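Local coordinates for inner membrane protein (Salmonella typhimurium LT2, PDB 2QJV) that is probably a nickel-binding sugar isomerase of the cupin-fold KduI/IolB family, perhaps acting on glucuronate, at residues I16-S20 with P21-G25. The protein carries 2 engineered substitutions. Residues are numbered along the deposited sequence; the frame is centred on the assembly and turned at random.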
loop_
_atom_site.group_PDB
_atom_site.type_symbol
_atom_site.label_atom_id
_atom_site.label_comp_id
_atom_site.label_asym_id
_atom_site.label_seq_id
_atom_site.Cartn_x
_atom_site.Cartn_y
_atom_site.Cartn_z
ATOM N N ILE A 16 1.063 5.120 27.668
ATOM C CA ILE A 16 1.618 4.195 26.635
ATOM C C ILE A 16 0.640 3.883 25.500
ATOM O O ILE A 16 1.043 3.569 24.357
ATOM C CB ILE A 16 2.148 2.862 27.302
ATOM C CG1 ILE A 16 1.019 2.017 27.915
ATOM C CG2 ILE A 16 3.210 3.173 28.331
ATOM C CD1 ILE A 16 1.481 0.565 28.247
ATOM N N GLN A 17 -0.649 3.991 25.808
ATOM C CA GLN A 17 -1.709 3.853 24.791
ATOM C C GLN A 17 -2.683 5.028 24.868
ATOM O O GLN A 17 -3.154 5.357 25.935
ATOM C CB GLN A 17 -2.507 2.534 24.914
ATOM C CG GLN A 17 -1.721 1.275 24.385
ATOM C CD GLN A 17 -1.522 1.230 22.890
ATOM O OE1 GLN A 17 -1.997 2.115 22.158
ATOM N NE2 GLN A 17 -0.787 0.218 22.418
ATOM N N HIS A 18 -2.928 5.656 23.725
ATOM C CA HIS A 18 -3.869 6.781 23.615
ATOM C C HIS A 18 -4.668 6.640 22.316
ATOM O O HIS A 18 -4.211 7.037 21.234
ATOM C CB HIS A 18 -3.202 8.182 23.694
ATOM C CG HIS A 18 -4.194 9.292 23.509
ATOM N ND1 HIS A 18 -5.187 9.554 24.429
ATOM C CD2 HIS A 18 -4.407 10.142 22.470
ATOM C CE1 HIS A 18 -5.965 10.522 23.970
ATOM N NE2 HIS A 18 -5.503 10.909 22.791
ATOM N N ILE A 19 -5.869 6.082 22.459
ATOM C CA ILE A 19 -6.779 5.861 21.345
ATOM C C ILE A 19 -7.996 6.740 21.570
ATOM O O ILE A 19 -8.672 6.631 22.594
ATOM C CB ILE A 19 -7.213 4.362 21.211
ATOM C CG1 ILE A 19 -5.995 3.418 21.275
ATOM C CG2 ILE A 19 -8.055 4.154 19.917
ATOM C CD1 ILE A 19 -4.906 3.718 20.214
ATOM N N SER A 20 -8.270 7.627 20.619
ATOM C CA SER A 20 -9.384 8.568 20.731
ATOM C C SER A 20 -10.261 8.449 19.510
ATOM O O SER A 20 -9.799 7.987 18.450
ATOM C CB SER A 20 -8.847 10.001 20.859
ATOM O OG SER A 20 -8.194 10.462 19.691
ATOM N N PRO A 21 -11.529 8.872 19.633
ATOM C CA PRO A 21 -12.343 8.918 18.419
ATOM C C PRO A 21 -11.660 9.695 17.270
ATOM O O PRO A 21 -11.707 9.274 16.109
ATOM C CB PRO A 21 -13.642 9.575 18.903
ATOM C CG PRO A 21 -13.726 9.221 20.338
ATOM C CD PRO A 21 -12.310 9.243 20.831
ATOM N N GLN A 22 -10.952 10.776 17.605
ATOM C CA GLN A 22 -10.275 11.604 16.619
ATOM C C GLN A 22 -9.127 10.875 15.897
ATOM O O GLN A 22 -9.004 10.989 14.669
ATOM C CB GLN A 22 -9.768 12.900 17.269
ATOM C CG GLN A 22 -10.881 13.787 17.796
ATOM C CD GLN A 22 -11.184 13.629 19.280
ATOM O OE1 GLN A 22 -11.053 12.579 19.885
ATOM N NE2 GLN A 22 -11.536 14.755 19.891
ATOM N N ASN A 23 -8.318 10.109 16.634
ATOM C CA ASN A 23 -7.230 9.372 15.968
ATOM C C ASN A 23 -7.637 7.975 15.451
ATOM O O ASN A 23 -6.897 7.365 14.696
ATOM C CB ASN A 23 -5.914 9.372 16.848
ATOM C CG ASN A 23 -5.962 8.516 18.082
ATOM O OD1 ASN A 23 -6.680 7.498 18.176
ATOM N ND2 ASN A 23 -5.119 8.891 19.069
ATOM N N ALA A 24 -8.803 7.472 15.879
ATOM C CA ALA A 24 -9.324 6.167 15.442
ATOM C C ALA A 24 -10.202 6.306 14.195
ATOM O O ALA A 24 -10.457 5.336 13.507
ATOM C CB ALA A 24 -10.081 5.480 16.575
ATOM N N GLY A 25 -10.629 7.523 13.867
ATOM C CA GLY A 25 -11.498 7.711 12.714
ATOM C C GLY A 25 -12.925 7.235 12.992
ATOM O O GLY A 25 -13.591 6.719 12.113
#
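S20 and N23 bond to each other twice, each side chain taking the other's backbone N-H, the reciprocal pattern of a capping box where a strand runs straight into a short helix. N23 N donates to S20 OG over 3.1 Å, which makes S20 the N-cap of helix 21-24. In return S20 N reaches N23 OD1 at 2.9 Å; the N-H points almost straight at the oxygen (173°) but comes from above the plane of the amide carbonyl. With chi1 of 72°, CG of N23 lies between its own backbone N and carbonyl carbon, folding the amide back over the end of the strand. The other half of that amide is used as well: ND2 gives a hydrogen bond of 3.0 Å to H18 O, so bonds to the main chain of H18 and S20 fix the rotation of the group. Its plane stands nearly perpendicular to the H18 imidazole, 83° apart, with ring atom CD2 3.7 Å from ND2. Along the main chain, A24 N closes the first helical turn on S20 O at 2.8 Å.

Apolar contact is slight: I19 CG2 meets the A24 methyl, CB, at 4.1 Å. Separately, the bent side chain of Q22 brings OE1 into van der Waals contact with S20 CB, at 3.5 Å.

Within this chain, strand 16-19 lies at the edge of an antiparallel sheet, paired with strand 30-35, with a classic beta bulge that sets I16 and Q17 together opposite V33. H18 ND1 is hydrogen-bonded to D32 of strand 30-35. E27 of the second subunit binds both H18 NE2 and S20 OG, and W26 of that subunit packs on Q22, so this strand-to-helix turn also forms part of the subunit interface.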